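Local coordinates for 450aa long hypothetical fmu protein (Pyrococcus horikoshii, PDB 2YXL) that probably methylates cytosine at C5 in RNA, using S-adenosylmethionine, as a member of the RsmB/NOP family, at residues I10-A21 with A38-L49; V379-C390 with I439-K448. One frame throughout, in Å; residues are numbered along the deposited sequence.

Contact 1: I10-A21 with A38-L49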
loop_
_atom_site.group_PDB
_atom_site.type_symbol
_atom_site.label_atom_id
_atom_site.label_comp_id
_atom_site.label_asym_id
_atom_site.label_seq_id
_atom_site.Cartn_x
_atom_site.Cartn_y
_atom_site.Cartn_z
ATOM N N ILE A 10 27.024 -6.444 -6.561
ATOM C CA ILE A 10 26.537 -5.411 -5.647
ATOM C C ILE A 10 27.702 -4.869 -4.812
ATOM O O ILE A 10 28.396 -5.640 -4.147
ATOM C CB ILE A 10 25.395 -5.939 -4.719
ATOM C CG1 ILE A 10 24.303 -6.634 -5.541
ATOM C CG2 ILE A 10 24.790 -4.801 -3.888
ATOM C CD1 ILE A 10 23.290 -7.412 -4.717
ATOM N N PRO A 11 27.928 -3.539 -4.861
ATOM C CA PRO A 11 28.959 -2.872 -4.056
ATOM C C PRO A 11 28.625 -2.884 -2.553
ATOM O O PRO A 11 27.468 -3.098 -2.191
ATOM C CB PRO A 11 28.950 -1.439 -4.602
ATOM C CG PRO A 11 27.582 -1.252 -5.146
ATOM C CD PRO A 11 27.201 -2.583 -5.717
ATOM N N PRO A 12 29.634 -2.653 -1.683
ATOM C CA PRO A 12 29.440 -2.698 -0.226
ATOM C C PRO A 12 28.304 -1.812 0.285
ATOM O O PRO A 12 27.522 -2.250 1.135
ATOM C CB PRO A 12 30.785 -2.209 0.323
ATOM C CG PRO A 12 31.763 -2.545 -0.738
ATOM C CD PRO A 12 31.035 -2.341 -2.031
ATOM N N LYS A 13 28.208 -0.587 -0.234
ATOM C CA LYS A 13 27.137 0.335 0.156
ATOM C C LYS A 13 25.763 -0.182 -0.270
ATOM O O LYS A 13 24.755 0.111 0.376
ATOM C CB LYS A 13 27.386 1.751 -0.388
ATOM C CG LYS A 13 27.251 1.913 -1.901
ATOM C CD LYS A 13 27.360 3.374 -2.306
ATOM C CE LYS A 13 27.263 3.546 -3.814
ATOM N NZ LYS A 13 27.651 4.921 -4.248
ATOM N N GLY A 14 25.741 -0.952 -1.357
ATOM C CA GLY A 14 24.521 -1.574 -1.859
ATOM C C GLY A 14 24.049 -2.702 -0.963
ATOM O O GLY A 14 22.848 -2.864 -0.744
ATOM N N ILE A 15 25.003 -3.480 -0.449
ATOM C CA ILE A 15 24.712 -4.580 0.471
ATOM C C ILE A 15 24.131 -4.048 1.778
ATOM O O ILE A 15 23.158 -4.589 2.294
ATOM C CB ILE A 15 25.967 -5.461 0.738
ATOM C CG1 ILE A 15 26.328 -6.290 -0.506
ATOM C CG2 ILE A 15 25.772 -6.366 1.963
ATOM C CD1 ILE A 15 25.288 -7.336 -0.926
ATOM N N ARG A 16 24.721 -2.977 2.297
ATOM C CA ARG A 16 24.234 -2.349 3.521
ATOM C C ARG A 16 22.878 -1.693 3.292
ATOM O O ARG A 16 22.077 -1.567 4.222
ATOM C CB ARG A 16 25.241 -1.323 4.047
ATOM C CG ARG A 16 26.579 -1.915 4.483
ATOM C CD ARG A 16 27.480 -0.864 5.116
ATOM N NE ARG A 16 27.974 0.088 4.124
ATOM C CZ ARG A 16 29.190 0.059 3.586
ATOM N NH1 ARG A 16 30.072 -0.869 3.946
ATOM N NH2 ARG A 16 29.524 0.970 2.685
ATOM N N ALA A 17 22.623 -1.302 2.044
ATOM C CA ALA A 17 21.392 -0.612 1.667
ATOM C C ALA A 17 20.134 -1.481 1.755
ATOM O O ALA A 17 19.159 -1.074 2.393
ATOM C CB ALA A 17 21.530 0.012 0.275
ATOM N N ILE A 18 20.139 -2.660 1.126
ATOM C CA ILE A 18 18.945 -3.521 1.155
ATOM C C ILE A 18 18.712 -4.107 2.534
ATOM O O ILE A 18 17.567 -4.287 2.932
ATOM C CB ILE A 18 18.949 -4.710 0.145
ATOM C CG1 ILE A 18 20.267 -4.830 -0.607
ATOM C CG2 ILE A 18 17.710 -4.663 -0.762
ATOM C CD1 ILE A 18 21.239 -5.747 0.073
ATOM N N ILE A 19 19.791 -4.419 3.249
ATOM C CA ILE A 19 19.677 -4.918 4.615
ATOM C C ILE A 19 18.944 -3.890 5.474
ATOM O O ILE A 19 17.978 -4.233 6.156
ATOM C CB ILE A 19 21.049 -5.292 5.240
ATOM C CG1 ILE A 19 21.663 -6.485 4.498
ATOM C CG2 ILE A 19 20.893 -5.612 6.739
ATOM C CD1 ILE A 19 23.111 -6.773 4.853
ATOM N N GLU A 20 19.386 -2.633 5.415
ATOM C CA GLU A 20 18.733 -1.559 6.160
ATOM C C GLU A 20 17.299 -1.313 5.676
ATOM O O GLU A 20 16.412 -1.039 6.484
ATOM C CB GLU A 20 19.571 -0.271 6.143
ATOM C CG GLU A 20 18.923 0.912 6.877
ATOM C CD GLU A 20 19.861 1.644 7.837
ATOM O OE1 GLU A 20 19.347 2.290 8.777
ATOM O OE2 GLU A 20 21.098 1.578 7.669
ATOM N N ALA A 21 17.070 -1.436 4.370
ATOM C CA ALA A 21 15.729 -1.256 3.807
ATOM C C ALA A 21 14.778 -2.360 4.262
ATOM O O ALA A 21 13.620 -2.094 4.587
ATOM C CB ALA A 21 15.784 -1.187 2.282
ATOM N N ALA A 38 16.624 4.274 3.571
ATOM C CA ALA A 38 17.842 3.462 3.574
ATOM C C ALA A 38 18.759 3.779 2.397
ATOM O O ALA A 38 19.985 3.797 2.542
ATOM C CB ALA A 38 17.495 1.982 3.587
ATOM N N PHE A 39 18.154 4.024 1.239
ATOM C CA PHE A 39 18.894 4.305 0.011
ATOM C C PHE A 39 19.604 5.662 0.062
ATOM O O PHE A 39 20.736 5.787 -0.408
ATOM C CB PHE A 39 17.963 4.201 -1.205
ATOM C CG PHE A 39 17.657 2.779 -1.626
ATOM C CD1 PHE A 39 17.785 1.715 -0.730
ATOM C CD2 PHE A 39 17.218 2.508 -2.917
ATOM C CE1 PHE A 39 17.496 0.408 -1.119
ATOM C CE2 PHE A 39 16.925 1.204 -3.317
ATOM C CZ PHE A 39 17.065 0.154 -2.417
ATOM N N LYS A 40 18.943 6.659 0.649
ATOM C CA LYS A 40 19.525 7.992 0.826
ATOM C C LYS A 40 20.584 7.998 1.924
ATOM O O LYS A 40 21.542 8.776 1.869
ATOM C CB LYS A 40 18.442 9.031 1.143
ATOM C CG LYS A 40 17.339 9.149 0.096
ATOM C CD LYS A 40 17.798 9.874 -1.168
ATOM C CE LYS A 40 16.942 9.483 -2.365
ATOM N NZ LYS A 40 15.485 9.576 -2.072
ATOM N N LYS A 41 20.398 7.132 2.918
ATOM C CA LYS A 41 21.340 6.977 4.023
ATOM C C LYS A 41 22.662 6.394 3.526
ATOM O O LYS A 41 23.736 6.833 3.941
ATOM C CB LYS A 41 20.739 6.068 5.100
ATOM C CG LYS A 41 21.307 6.248 6.499
ATOM C CD LYS A 41 20.941 5.055 7.373
ATOM C CE LYS A 41 21.145 5.334 8.858
ATOM N NZ LYS A 41 19.956 5.996 9.464
ATOM N N HIS A 42 22.571 5.414 2.628
ATOM C CA HIS A 42 23.744 4.699 2.123
ATOM C C HIS A 42 24.239 5.183 0.758
ATOM O O HIS A 42 25.076 4.530 0.127
ATOM C CB HIS A 42 23.484 3.193 2.107
ATOM C CG HIS A 42 23.576 2.559 3.458
ATOM N ND1 HIS A 42 22.467 2.254 4.215
ATOM C CD2 HIS A 42 24.650 2.193 4.197
ATOM C CE1 HIS A 42 22.853 1.717 5.358
ATOM N NE2 HIS A 42 24.172 1.668 5.373
ATOM N N ASP A 43 23.713 6.327 0.320
ATOM C CA ASP A 43 24.137 6.997 -0.915
ATOM C C ASP A 43 24.001 6.143 -2.186
ATOM O O ASP A 43 24.984 5.899 -2.893
ATOM C CB ASP A 43 25.560 7.561 -0.770
ATOM C CG ASP A 43 25.595 8.860 0.011
ATOM O OD1 ASP A 43 26.043 8.841 1.177
ATOM O OD2 ASP A 43 25.165 9.900 -0.538
ATOM N N VAL A 44 22.781 5.695 -2.464
ATOM C CA VAL A 44 22.492 4.990 -3.709
ATOM C C VAL A 44 22.064 6.026 -4.746
ATOM O O VAL A 44 20.873 6.290 -4.930
ATOM C CB VAL A 44 21.416 3.887 -3.529
ATOM C CG1 VAL A 44 21.279 3.054 -4.798
ATOM C CG2 VAL A 44 21.764 2.987 -2.347
ATOM N N GLU A 45 23.056 6.624 -5.399
ATOM C CA GLU A 45 22.826 7.683 -6.378
ATOM C C GLU A 45 22.574 7.095 -7.764
ATOM O O GLU A 45 21.723 7.586 -8.505
ATOM C CB GLU A 45 24.026 8.641 -6.430
ATOM C CG GLU A 45 24.448 9.235 -5.082
ATOM C CD GLU A 45 25.725 10.066 -5.174
ATOM O OE1 GLU A 45 26.656 9.818 -4.377
ATOM O OE2 GLU A 45 25.800 10.964 -6.043
ATOM N N GLU A 46 23.323 6.046 -8.099
ATOM C CA GLU A 46 23.251 5.382 -9.402
ATOM C C GLU A 46 21.877 4.772 -9.650
ATOM O O GLU A 46 21.336 4.076 -8.788
ATOM C CB GLU A 46 24.341 4.306 -9.502
ATOM C CG GLU A 46 24.264 3.403 -10.733
ATOM C CD GLU A 46 25.213 2.212 -10.665
ATOM O OE1 GLU A 46 25.648 1.835 -9.553
ATOM O OE2 GLU A 46 25.522 1.647 -11.734
ATOM N N ALA A 47 21.326 5.043 -10.832
ATOM C CA ALA A 47 20.017 4.531 -11.232
ATOM C C ALA A 47 20.030 3.020 -11.459
ATOM O O ALA A 47 19.029 2.347 -11.204
ATOM C CB ALA A 47 19.519 5.254 -12.482
ATOM N N TRP A 48 21.161 2.501 -11.938
ATOM C CA TRP A 48 21.325 1.066 -12.182
ATOM C C TRP A 48 21.302 0.273 -10.877
ATOM O O TRP A 48 20.672 -0.784 -10.798
ATOM C CB TRP A 48 22.607 0.793 -12.952
ATOM N N LEU A 49 21.992 0.791 -9.862
ATOM C CA LEU A 49 21.999 0.181 -8.538
ATOM C C LEU A 49 20.642 0.350 -7.862
ATOM O O LEU A 49 20.125 -0.591 -7.258
ATOM C CB LEU A 49 23.116 0.769 -7.665
ATOM C CG LEU A 49 23.348 0.118 -6.295
ATOM C CD1 LEU A 49 23.765 -1.339 -6.438
ATOM C CD2 LEU A 49 24.384 0.895 -5.497
HETATM O O HOH W 1 25.462 5.018 -6.512
#
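Ala21 and Ala38 bring helices 12-24 and 32-41 closest, with CA atoms 5.2 Å apart, and the spacing grows to 7.1 Å between the CA atoms of Gly14 and Val44, in the loop after the second helix. Ala21 CB rests 3.8 Å from Ala38 CB. His42, the first residue past helix 32-41, lays one ring face over the peptide between Arg16 and Ala17, with Arg16 C 4.0 Å above the ring centre. Its NE2 side meets Arg16 CB, and CD2 lies in the guanidinium plane at that group's edge; ND1 gives Ala38 O, one turn back, a weak hydrogen bond (3.4 Å), which may limit the ring's rotation. With an alanine here the Arg16-Ala17 peptide is likely to lose the ring lying over it, and Phe117 its ring partner. Glu20 passes across Lys41 at about a right angle; OE1 makes a long salt bridge to Lys41 NZ (3.8 Å) and a second to Arg121. Lys13 CG sits between the backbone N and the carbonyl carbon (chi1 70°), and the chain beyond is extended, bringing NZ to Asp43 O at 3.1 Å, almost in line with the carbonyl (C=O...N 169°). The same ammonium and Glu46 N both donate to one water, so the loop between the helices is held at two points. Leu49 CD1 packs on Pro11 CD at 3.7 Å. The contact thus joins two consecutive helices and the start of a third in the N-terminal helical region, probably the counterpart of that in bacterial RsmB/Fmu. Helix 104-121 closes the polar side, Phe117 nearly perpendicular to His42; Leu53 packs on Ala17 and Phe39, and helix 84-99 takes Ile18 and Ile19.

Contact 2: V379-C390 with I439-K448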
loop_
_atom_site.group_PDB
_atom_site.type_symbol
_atom_site.label_atom_id
_atom_site.label_comp_id
_atom_site.label_asym_id
_atom_site.label_seq_id
_atom_site.Cartn_x
_atom_site.Cartn_y
_atom_site.Cartn_z
ATOM N N VAL A 379 -24.989 11.821 8.045
ATOM C CA VAL A 379 -25.558 12.154 6.737
ATOM C C VAL A 379 -26.893 12.891 6.856
ATOM O O VAL A 379 -27.773 12.476 7.610
ATOM C CB VAL A 379 -25.755 10.881 5.868
ATOM C CG1 VAL A 379 -26.103 11.249 4.437
ATOM C CG2 VAL A 379 -24.509 10.017 5.883
ATOM N N LYS A 380 -27.023 13.985 6.105
ATOM C CA LYS A 380 -28.285 14.715 5.964
ATOM C C LYS A 380 -29.302 13.867 5.191
ATOM O O LYS A 380 -28.905 12.996 4.414
ATOM C CB LYS A 380 -28.057 16.039 5.228
ATOM C CG LYS A 380 -27.218 17.056 5.980
ATOM C CD LYS A 380 -27.037 18.319 5.157
ATOM C CE LYS A 380 -26.125 19.312 5.854
ATOM N NZ LYS A 380 -26.024 20.596 5.105
ATOM N N PRO A 381 -30.613 14.106 5.407
ATOM C CA PRO A 381 -31.660 13.394 4.659
ATOM C C PRO A 381 -31.401 13.299 3.147
ATOM O O PRO A 381 -31.561 12.224 2.567
ATOM C CB PRO A 381 -32.910 14.225 4.942
ATOM C CG PRO A 381 -32.674 14.770 6.300
ATOM C CD PRO A 381 -31.196 15.040 6.393
ATOM N N GLY A 382 -30.995 14.404 2.523
ATOM C CA GLY A 382 -30.660 14.399 1.096
ATOM C C GLY A 382 -29.255 13.905 0.768
ATOM O O GLY A 382 -28.921 13.710 -0.402
ATOM N N GLY A 383 -28.444 13.686 1.799
ATOM C CA GLY A 383 -27.017 13.416 1.636
ATOM C C GLY A 383 -26.622 12.048 1.110
ATOM O O GLY A 383 -27.475 11.185 0.891
ATOM N N ARG A 384 -25.316 11.859 0.916
ATOM C CA ARG A 384 -24.761 10.610 0.388
ATOM C C ARG A 384 -23.568 10.094 1.193
ATOM O O ARG A 384 -22.767 10.869 1.712
ATOM C CB ARG A 384 -24.366 10.762 -1.084
ATOM C CG ARG A 384 -25.542 10.780 -2.051
ATOM C CD ARG A 384 -25.086 10.652 -3.492
ATOM N NE ARG A 384 -26.212 10.616 -4.424
ATOM C CZ ARG A 384 -26.108 10.357 -5.725
ATOM N NH1 ARG A 384 -24.925 10.101 -6.267
ATOM N NH2 ARG A 384 -27.192 10.348 -6.487
ATOM N N LEU A 385 -23.465 8.771 1.281
ATOM C CA LEU A 385 -22.375 8.107 1.975
ATOM C C LEU A 385 -21.646 7.202 0.987
ATOM O O LEU A 385 -22.276 6.392 0.303
ATOM C CB LEU A 385 -22.924 7.263 3.135
ATOM C CG LEU A 385 -22.054 6.831 4.329
ATOM C CD1 LEU A 385 -22.800 5.814 5.175
ATOM C CD2 LEU A 385 -20.700 6.270 3.940
ATOM N N LEU A 386 -20.327 7.343 0.902
ATOM C CA LEU A 386 -19.523 6.386 0.147
ATOM C C LEU A 386 -18.632 5.585 1.078
ATOM O O LEU A 386 -17.871 6.146 1.869
ATOM C CB LEU A 386 -18.690 7.059 -0.953
ATOM C CG LEU A 386 -17.720 6.144 -1.723
ATOM C CD1 LEU A 386 -18.435 5.120 -2.609
ATOM C CD2 LEU A 386 -16.741 6.967 -2.544
ATOM N N TYR A 387 -18.754 4.268 0.978
ATOM C CA TYR A 387 -17.924 3.354 1.732
ATOM C C TYR A 387 -16.929 2.700 0.778
ATOM O O TYR A 387 -17.316 2.145 -0.256
ATOM C CB TYR A 387 -18.803 2.308 2.424
ATOM C CG TYR A 387 -18.053 1.222 3.161
ATOM C CD1 TYR A 387 -17.599 1.420 4.468
ATOM C CD2 TYR A 387 -17.824 -0.015 2.564
ATOM C CE1 TYR A 387 -16.925 0.413 5.159
ATOM C CE2 TYR A 387 -17.148 -1.029 3.245
ATOM C CZ TYR A 387 -16.704 -0.806 4.539
ATOM O OH TYR A 387 -16.030 -1.805 5.201
ATOM N N THR A 388 -15.647 2.794 1.114
ATOM C CA THR A 388 -14.601 2.148 0.329
ATOM C C THR A 388 -13.595 1.461 1.229
ATOM O O THR A 388 -13.323 1.925 2.337
ATOM C CB THR A 388 -13.819 3.135 -0.588
ATOM O OG1 THR A 388 -13.187 4.148 0.204
ATOM C CG2 THR A 388 -14.720 3.778 -1.623
ATOM N N THR A 389 -13.072 0.340 0.742
ATOM C CA THR A 389 -11.881 -0.291 1.297
ATOM C C THR A 389 -10.944 -0.639 0.142
ATOM O O THR A 389 -11.365 -0.701 -1.019
ATOM C CB THR A 389 -12.199 -1.599 2.063
ATOM O OG1 THR A 389 -12.510 -2.642 1.128
ATOM C CG2 THR A 389 -13.361 -1.413 3.046
ATOM N N CYS A 390 -9.673 -0.858 0.460
ATOM C CA CYS A 390 -8.755 -1.451 -0.503
ATOM C C CYS A 390 -8.526 -2.914 -0.127
ATOM O O CYS A 390 -7.399 -3.400 -0.088
ATOM C CB CYS A 390 -7.451 -0.660 -0.594
ATOM S SG CYS A 390 -6.716 -0.295 0.993
ATOM N N ILE A 439 -4.973 -1.178 -7.779
ATOM C CA ILE A 439 -5.177 -1.998 -6.575
ATOM C C ILE A 439 -6.600 -2.562 -6.482
ATOM O O ILE A 439 -7.535 -1.993 -7.046
ATOM C CB ILE A 439 -4.866 -1.206 -5.280
ATOM C CG1 ILE A 439 -5.649 0.119 -5.253
ATOM C CG2 ILE A 439 -3.355 -0.989 -5.139
ATOM C CD1 ILE A 439 -5.671 0.817 -3.902
ATOM N N GLY A 440 -6.749 -3.685 -5.781
ATOM C CA GLY A 440 -8.069 -4.228 -5.449
ATOM C C GLY A 440 -8.829 -3.226 -4.598
ATOM O O GLY A 440 -8.300 -2.715 -3.611
ATOM N N PHE A 441 -10.065 -2.931 -4.982
ATOM C CA PHE A 441 -10.819 -1.858 -4.342
ATOM C C PHE A 441 -12.315 -2.154 -4.326
ATOM O O PHE A 441 -12.809 -2.941 -5.138
ATOM C CB PHE A 441 -10.557 -0.545 -5.077
ATOM C CG PHE A 441 -10.448 0.654 -4.178
ATOM C CD1 PHE A 441 -11.522 1.524 -4.025
ATOM C CD2 PHE A 441 -9.265 0.925 -3.502
ATOM C CE1 PHE A 441 -11.423 2.644 -3.208
ATOM C CE2 PHE A 441 -9.152 2.043 -2.679
ATOM C CZ PHE A 441 -10.237 2.905 -2.531
ATOM N N PHE A 442 -13.025 -1.519 -3.396
ATOM C CA PHE A 442 -14.465 -1.702 -3.262
ATOM C C PHE A 442 -15.161 -0.366 -3.058
ATOM O O PHE A 442 -14.659 0.499 -2.344
ATOM C CB PHE A 442 -14.774 -2.648 -2.103
ATOM C CG PHE A 442 -16.244 -2.901 -1.899
ATOM C CD1 PHE A 442 -16.941 -3.757 -2.750
ATOM C CD2 PHE A 442 -16.928 -2.291 -0.852
ATOM C CE1 PHE A 442 -18.290 -3.997 -2.564
ATOM C CE2 PHE A 442 -18.281 -2.526 -0.656
ATOM C CZ PHE A 442 -18.964 -3.379 -1.516
ATOM N N TYR A 443 -16.320 -0.217 -3.699
ATOM C CA TYR A 443 -17.110 1.010 -3.648
ATOM C C TYR A 443 -18.563 0.697 -3.302
ATOM O O TYR A 443 -19.169 -0.209 -3.887
ATOM C CB TYR A 443 -17.085 1.734 -5.004
ATOM C CG TYR A 443 -15.714 1.964 -5.598
ATOM C CD1 TYR A 443 -15.039 0.936 -6.253
ATOM C CD2 TYR A 443 -15.108 3.221 -5.536
ATOM C CE1 TYR A 443 -13.790 1.139 -6.806
ATOM C CE2 TYR A 443 -13.855 3.438 -6.091
ATOM C CZ TYR A 443 -13.203 2.391 -6.726
ATOM O OH TYR A 443 -11.962 2.578 -7.277
ATOM N N ALA A 444 -19.123 1.455 -2.361
ATOM C CA ALA A 444 -20.547 1.374 -2.050
ATOM C C ALA A 444 -21.102 2.767 -1.803
ATOM O O ALA A 444 -20.763 3.408 -0.805
ATOM C CB ALA A 444 -20.783 0.487 -0.851
ATOM N N LEU A 445 -21.938 3.236 -2.725
ATOM C CA LEU A 445 -22.546 4.554 -2.611
ATOM C C LEU A 445 -23.957 4.444 -2.037
ATOM O O LEU A 445 -24.782 3.659 -2.511
ATOM C CB LEU A 445 -22.545 5.289 -3.959
ATOM C CG LEU A 445 -22.902 6.784 -3.967
ATOM C CD1 LEU A 445 -21.888 7.621 -3.183
ATOM C CD2 LEU A 445 -23.034 7.304 -5.393
ATOM N N LEU A 446 -24.212 5.247 -1.010
ATOM C CA LEU A 446 -25.436 5.161 -0.228
ATOM C C LEU A 446 -26.034 6.548 -0.065
ATOM O O LEU A 446 -25.304 7.525 0.084
ATOM C CB LEU A 446 -25.127 4.563 1.151
ATOM C CG LEU A 446 -24.308 3.264 1.169
ATOM C CD1 LEU A 446 -23.365 3.198 2.367
ATOM C CD2 LEU A 446 -25.219 2.046 1.106
ATOM N N GLU A 447 -27.359 6.636 -0.108
ATOM C CA GLU A 447 -28.043 7.883 0.227
ATOM C C GLU A 447 -29.284 7.631 1.073
ATOM O O GLU A 447 -29.907 6.569 0.976
ATOM C CB GLU A 447 -28.377 8.705 -1.029
ATOM C CG GLU A 447 -29.588 8.250 -1.841
ATOM C CD GLU A 447 -30.134 9.348 -2.750
ATOM O OE1 GLU A 447 -31.319 9.265 -3.143
ATOM O OE2 GLU A 447 -29.387 10.299 -3.069
ATOM N N LYS A 448 -29.624 8.606 1.911
ATOM C CA LYS A 448 -30.853 8.554 2.691
ATOM C C LYS A 448 -32.054 8.815 1.795
ATOM O O LYS A 448 -33.045 8.090 1.847
ATOM C CB LYS A 448 -30.821 9.563 3.838
ATOM C CG LYS A 448 -29.944 9.165 5.007
ATOM C CD LYS A 448 -30.223 10.045 6.214
ATOM C CE LYS A 448 -29.480 9.550 7.443
ATOM N NZ LYS A 448 -29.783 10.377 8.642
#
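Lys448 NZ is gripped by two groups: it donates to Val379 O at 3.1 Å, the donor tilted 22° from the carbonyl plane, and pairs with Glu329. Its extended chain runs along the carbonyls of Pro381, Lys380 and Val379, beside the type I turn. Beyond that turn 441-447, the antiparallel last strand of the class I methyltransferase sheet, pairs with 383-389, Tyr387 N and Ala444 O 2.8 Å apart in a nearly straight bond and Ala444 N returning to Tyr387 O. Leu385 and Leu446 lie side by side, CD1 to CD1 3.9 Å, on the face that helix 398-407 covers, while Tyr387 CD2 meets the edge of the Phe442 ring. On the other face Arg384 NE makes a weak, salt-bridged bond to Glu447 OE2 (3.5 Å), their planes 72° apart. Thr389 O accepts from Phe442 N (3.0 Å) and also sits over the centre of the Phe441 ring. That ring touches Thr388 CB through CE1. Thr388 OG1 hydrogen-bonds Asp337, a predicted S-adenosylmethionine-binding residue. Charged pairs thus close the turn end, whereas Phe441 CD2 packs on CB (3.8 Å) of Cys390, the predicted nucleophile, whose side chain lies about 5 Å from bound sinefungin, consistent with a place in the active site.

In the fold
The two contacts lie on opposite sides of the chain's centre, their nearest atoms about 20 Å apart, and share no element. Both are largely buried, yet contact 1 joins helices of the N-terminal helical region, away from the annotated sites, while contact 2 pairs two strands of the class I methyltransferase sheet and reaches the cofactor pocket. Contact 1 relies on small alanines, a histidine laid on a backbone and one lysine bonding to a loop carbonyl and a water. In contact 2 main-chain bonds do the joining, with leucines and aromatics filling both faces. Ion pairs differ too: Glu20 pairs mainly with Arg121 of another helix and only loosely with Lys41, whereas Arg384 and Glu447 pair across the strands.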